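PDB 6O93: D-alanyl transferase DltD, which probably takes part in the D-alanylation of lipoteichoic acid in the Gram-positive cell wall, as a membrane-anchored member of the DltD family. Local coordinates for residues P57-Y68 and L356-M366. Sequence-based numbering, arbitrary orientation.
Sequences PSVLSEKYQRNY and LAVDRQVDEFM
Asp359 OD1 is gripped twice: Arg66 NH1 donates to it over 2.8 Å, nearly straight at 166°, and water 1 O donates to Asp359 OD1 from 2.7 Å. Arg66 NH2 takes the other oxygen, Asp359 OD2, on its syn lone pair, giving an end-on bidentate salt bridge whose guanidinium and carboxylate planes lie only 22° apart. Extended from CG to NE, the Arg66 side chain runs back along the last turn of helix 57-63, with one guanidinium face over Leu60 O and Ser61 N. Asp363 approaches differently: its OD1 sits over the opposite face, 3.4 Å from Arg66 NE, so charge alone acts there. That same OD1 accepts from Tyr68 OH at 2.8 Å through its anti lone pair, and the water on Asp359 also donates to Tyr68 OH, joining both acids to the phenol. Beside this polar network, Met366 CG lies over the Tyr68 ring, 3.8 Å from the centroid and 14° off the normal, a CH-pi contact, with SD farther above the same face. Leu60 CD1 meets Leu356 CD1 at 4.0 Å and also packs against the Asp359 carboxylate. A Schellman motif with Gln65 as C-prime ends helix 57-63 and turns the chain toward strand 69-73. The salt-bridge network ties this segment to helix 352-367 beside strand 40-44, an arrangement consistent with the alpha/beta fold of the SGNH-hydrolase clan, in which helices pack on a parallel sheet, here five-stranded.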
loop_
_atom_site.group_PDB
_atom_site.type_symbol
_atom_site.label_atom_id
_atom_site.label_comp_id
_atom_site.label_asym_id
_atom_site.label_seq_id
_atom_site.Cartn_x
_atom_site.Cartn_y
_atom_site.Cartn_z
ATOM N N PRO A 57 -2.543 -1.250 -14.100
ATOM C CA PRO A 57 -4.004 -1.082 -14.004
ATOM C C PRO A 57 -4.489 0.324 -14.311
ATOM O O PRO A 57 -5.591 0.481 -14.850
ATOM C CB PRO A 57 -4.304 -1.478 -12.552
ATOM C CG PRO A 57 -3.202 -2.407 -12.185
ATOM C CD PRO A 57 -1.985 -1.895 -12.897
ATOM N N SER A 58 -3.711 1.356 -13.977
ATOM C CA SER A 58 -4.119 2.720 -14.296
ATOM C C SER A 58 -4.220 2.937 -15.800
ATOM O O SER A 58 -5.072 3.706 -16.261
ATOM C CB SER A 58 -3.135 3.723 -13.688
ATOM O OG SER A 58 -3.196 3.707 -12.272
ATOM N N VAL A 59 -3.366 2.271 -16.579
ATOM C CA VAL A 59 -3.385 2.448 -18.027
ATOM C C VAL A 59 -4.468 1.584 -18.660
ATOM O O VAL A 59 -5.210 2.042 -19.535
ATOM C CB VAL A 59 -1.999 2.136 -18.617
ATOM C CG1 VAL A 59 -2.006 2.339 -20.126
ATOM C CG2 VAL A 59 -0.936 3.004 -17.959
ATOM N N LEU A 60 -4.573 0.324 -18.232
ATOM C CA LEU A 60 -5.583 -0.566 -18.793
ATOM C C LEU A 60 -6.990 -0.058 -18.501
ATOM O O LEU A 60 -7.880 -0.152 -19.354
ATOM C CB LEU A 60 -5.394 -1.981 -18.241
ATOM C CG LEU A 60 -4.085 -2.678 -18.629
ATOM C CD1 LEU A 60 -3.908 -3.974 -17.861
ATOM C CD2 LEU A 60 -4.041 -2.944 -20.125
ATOM N N SER A 61 -7.211 0.485 -17.302
ATOM C CA SER A 61 -8.541 0.980 -16.955
ATOM C C SER A 61 -8.928 2.173 -17.821
ATOM O O SER A 61 -10.089 2.300 -18.227
ATOM C CB SER A 61 -8.593 1.355 -15.475
ATOM O OG SER A 61 -8.487 0.206 -14.654
ATOM N N GLU A 62 -7.972 3.057 -18.113
ATOM C CA GLU A 62 -8.253 4.202 -18.973
ATOM C C GLU A 62 -8.399 3.774 -20.429
ATOM O O GLU A 62 -9.275 4.275 -21.145
ATOM C CB GLU A 62 -7.142 5.242 -18.827
ATOM C CG GLU A 62 -7.408 6.570 -19.522
ATOM C CD GLU A 62 -8.553 7.341 -18.897
ATOM O OE1 GLU A 62 -9.648 7.375 -19.494
ATOM O OE2 GLU A 62 -8.361 7.904 -17.801
ATOM N N LYS A 63 -7.550 2.850 -20.885
ATOM C CA LYS A 63 -7.597 2.421 -22.279
ATOM C C LYS A 63 -8.954 1.829 -22.631
ATOM O O LYS A 63 -9.497 2.099 -23.709
ATOM C CB LYS A 63 -6.486 1.406 -22.550
ATOM C CG LYS A 63 -6.472 0.838 -23.968
ATOM C CD LYS A 63 -6.323 1.926 -25.018
ATOM C CE LYS A 63 -6.117 1.327 -26.402
ATOM N NZ LYS A 63 -5.971 2.363 -27.458
ATOM N N TYR A 64 -9.523 1.022 -21.733
ATOM C CA TYR A 64 -10.754 0.296 -22.016
ATOM C C TYR A 64 -11.958 0.873 -21.278
ATOM O O TYR A 64 -12.974 0.189 -21.124
ATOM C CB TYR A 64 -10.560 -1.185 -21.692
ATOM C CG TYR A 64 -9.412 -1.782 -22.479
ATOM C CD1 TYR A 64 -9.444 -1.804 -23.868
ATOM C CD2 TYR A 64 -8.291 -2.299 -21.840
ATOM C CE1 TYR A 64 -8.400 -2.331 -24.601
ATOM C CE2 TYR A 64 -7.238 -2.833 -22.567
ATOM C CZ TYR A 64 -7.299 -2.845 -23.949
ATOM O OH TYR A 64 -6.262 -3.369 -24.689
ATOM N N GLN A 65 -11.861 2.123 -20.825
ATOM C CA GLN A 65 -13.018 2.899 -20.380
ATOM C C GLN A 65 -13.881 2.117 -19.392
ATOM O O GLN A 65 -15.091 1.957 -19.572
ATOM C CB GLN A 65 -13.847 3.352 -21.584
ATOM C CG GLN A 65 -13.102 4.282 -22.528
ATOM C CD GLN A 65 -12.835 5.647 -21.915
ATOM O OE1 GLN A 65 -11.687 6.014 -21.661
ATOM N NE2 GLN A 65 -13.899 6.405 -21.675
ATOM N N ARG A 66 -13.249 1.632 -18.330
ATOM C CA ARG A 66 -13.970 0.905 -17.299
ATOM C C ARG A 66 -14.761 1.874 -16.422
ATOM O O ARG A 66 -14.582 3.093 -16.470
ATOM C CB ARG A 66 -12.998 0.080 -16.456
ATOM C CG ARG A 66 -12.254 -0.980 -17.255
ATOM C CD ARG A 66 -11.204 -1.690 -16.417
ATOM N NE ARG A 66 -10.464 -2.679 -17.197
ATOM C CZ ARG A 66 -9.318 -3.233 -16.813
ATOM N NH1 ARG A 66 -8.766 -2.895 -15.656
ATOM N NH2 ARG A 66 -8.721 -4.125 -17.590
ATOM N N ASN A 67 -15.660 1.313 -15.616
ATOM C CA ASN A 67 -16.462 2.111 -14.697
ATOM C C ASN A 67 -15.725 2.437 -13.404
ATOM O O ASN A 67 -16.358 2.881 -12.440
ATOM C CB ASN A 67 -17.777 1.389 -14.378
ATOM C CG ASN A 67 -17.559 0.003 -13.807
ATOM O OD1 ASN A 67 -16.441 -0.367 -13.448
ATOM N ND2 ASN A 67 -18.632 -0.774 -13.721
ATOM N N TYR A 68 -14.411 2.224 -13.361
ATOM C CA TYR A 68 -13.611 2.554 -12.193
ATOM C C TYR A 68 -12.206 2.904 -12.652
ATOM O O TYR A 68 -11.783 2.550 -13.756
ATOM C CB TYR A 68 -13.559 1.395 -11.188
ATOM C CG TYR A 68 -12.776 0.202 -11.688
ATOM C CD1 TYR A 68 -11.411 0.091 -11.449
ATOM C CD2 TYR A 68 -13.398 -0.809 -12.407
ATOM C CE1 TYR A 68 -10.690 -0.995 -11.910
ATOM C CE2 TYR A 68 -12.688 -1.898 -12.872
ATOM C CZ TYR A 68 -11.335 -1.985 -12.621
ATOM O OH TYR A 68 -10.628 -3.069 -13.085
ATOM N N LEU A 356 -0.356 -7.025 -15.400
ATOM C CA LEU A 356 -1.428 -7.583 -16.219
ATOM C C LEU A 356 -2.188 -8.660 -15.458
ATOM O O LEU A 356 -3.424 -8.692 -15.479
ATOM C CB LEU A 356 -0.859 -8.152 -17.520
ATOM C CG LEU A 356 -1.890 -8.742 -18.488
ATOM C CD1 LEU A 356 -2.780 -7.643 -19.064
ATOM C CD2 LEU A 356 -1.208 -9.527 -19.598
ATOM N N ALA A 357 -1.463 -9.556 -14.782
ATOM C CA ALA A 357 -2.117 -10.588 -13.985
ATOM C C ALA A 357 -2.901 -9.975 -12.832
ATOM O O ALA A 357 -4.038 -10.378 -12.560
ATOM C CB ALA A 357 -1.079 -11.582 -13.462
ATOM N N VAL A 358 -2.309 -8.998 -12.141
ATOM C CA VAL A 358 -3.021 -8.322 -11.059
ATOM C C VAL A 358 -4.254 -7.615 -11.602
ATOM O O VAL A 358 -5.339 -7.681 -11.011
ATOM C CB VAL A 358 -2.082 -7.342 -10.330
ATOM C CG1 VAL A 358 -2.874 -6.448 -9.388
ATOM C CG2 VAL A 358 -1.007 -8.100 -9.568
ATOM N N ASP A 359 -4.108 -6.933 -12.739
ATOM C CA ASP A 359 -5.232 -6.209 -13.324
ATOM C C ASP A 359 -6.418 -7.133 -13.583
ATOM O O ASP A 359 -7.572 -6.750 -13.360
ATOM C CB ASP A 359 -4.796 -5.533 -14.624
ATOM C CG ASP A 359 -5.924 -4.777 -15.290
ATOM O OD1 ASP A 359 -6.224 -3.646 -14.846
ATOM O OD2 ASP A 359 -6.513 -5.319 -16.249
ATOM N N ARG A 360 -6.159 -8.350 -14.066
ATOM C CA ARG A 360 -7.257 -9.279 -14.311
ATOM C C ARG A 360 -7.969 -9.633 -13.012
ATOM O O ARG A 360 -9.205 -9.663 -12.960
ATOM C CB ARG A 360 -6.745 -10.542 -15.002
ATOM C CG ARG A 360 -7.801 -11.631 -15.127
ATOM C CD ARG A 360 -7.410 -12.703 -16.132
ATOM N NE ARG A 360 -6.213 -13.438 -15.734
ATOM C CZ ARG A 360 -5.744 -14.504 -16.376
ATOM N NH1 ARG A 360 -6.374 -14.968 -17.447
ATOM N NH2 ARG A 360 -4.646 -15.111 -15.948
ATOM N N GLN A 361 -7.208 -9.896 -11.950
ATOM C CA GLN A 361 -7.823 -10.215 -10.668
ATOM C C GLN A 361 -8.581 -9.017 -10.108
ATOM O O GLN A 361 -9.667 -9.178 -9.539
ATOM C CB GLN A 361 -6.758 -10.694 -9.683
ATOM C CG GLN A 361 -6.041 -11.955 -10.137
ATOM C CD GLN A 361 -7.002 -13.086 -10.438
ATOM O OE1 GLN A 361 -7.941 -13.335 -9.682
ATOM N NE2 GLN A 361 -6.785 -13.768 -11.560
ATOM N N VAL A 362 -8.033 -7.810 -10.261
ATOM C CA VAL A 362 -8.738 -6.615 -9.803
ATOM C C VAL A 362 -10.037 -6.440 -10.582
ATOM O O VAL A 362 -11.103 -6.204 -10.002
ATOM C CB VAL A 362 -7.839 -5.372 -9.928
ATOM C CG1 VAL A 362 -8.658 -4.107 -9.712
ATOM C CG2 VAL A 362 -6.695 -5.435 -8.933
ATOM N N ASP A 363 -9.965 -6.551 -11.910
ATOM C CA ASP A 363 -11.153 -6.351 -12.734
ATOM C C ASP A 363 -12.240 -7.360 -12.384
ATOM O O ASP A 363 -13.409 -6.997 -12.209
ATOM C CB ASP A 363 -10.785 -6.444 -14.215
ATOM C CG ASP A 363 -11.833 -5.821 -15.114
ATOM O OD1 ASP A 363 -12.077 -4.605 -14.978
ATOM O OD2 ASP A 363 -12.411 -6.542 -15.956
ATOM N N GLU A 364 -11.874 -8.640 -12.282
ATOM C CA GLU A 364 -12.842 -9.652 -11.874
ATOM C C GLU A 364 -13.405 -9.337 -10.495
ATOM O O GLU A 364 -14.605 -9.507 -10.248
ATOM C CB GLU A 364 -12.192 -11.037 -11.884
ATOM C CG GLU A 364 -11.785 -11.530 -13.269
ATOM C CD GLU A 364 -11.038 -12.854 -13.221
ATOM O OE1 GLU A 364 -10.771 -13.346 -12.105
ATOM O OE2 GLU A 364 -10.718 -13.402 -14.297
ATOM N N PHE A 365 -12.548 -8.865 -9.586
ATOM C CA PHE A 365 -12.986 -8.509 -8.240
ATOM C C PHE A 365 -13.980 -7.354 -8.268
ATOM O O PHE A 365 -14.954 -7.343 -7.505
ATOM C CB PHE A 365 -11.757 -8.168 -7.394
ATOM C CG PHE A 365 -12.058 -7.409 -6.133
ATOM C CD1 PHE A 365 -12.642 -8.039 -5.048
ATOM C CD2 PHE A 365 -11.716 -6.071 -6.022
ATOM C CE1 PHE A 365 -12.900 -7.338 -3.879
ATOM C CE2 PHE A 365 -11.970 -5.367 -4.857
ATOM C CZ PHE A 365 -12.563 -6.001 -3.787
ATOM N N MET A 366 -13.761 -6.379 -9.154
ATOM C CA MET A 366 -14.662 -5.234 -9.231
ATOM C C MET A 366 -16.026 -5.623 -9.784
ATOM O O MET A 366 -17.023 -4.953 -9.494
ATOM C CB MET A 366 -14.038 -4.136 -10.091
ATOM C CG MET A 366 -12.813 -3.489 -9.464
ATOM S SD MET A 366 -13.162 -2.746 -7.856
ATOM C CE MET A 366 -14.401 -1.537 -8.311
HETATM O O HOH W 1 -7.490 -2.694 -12.625
#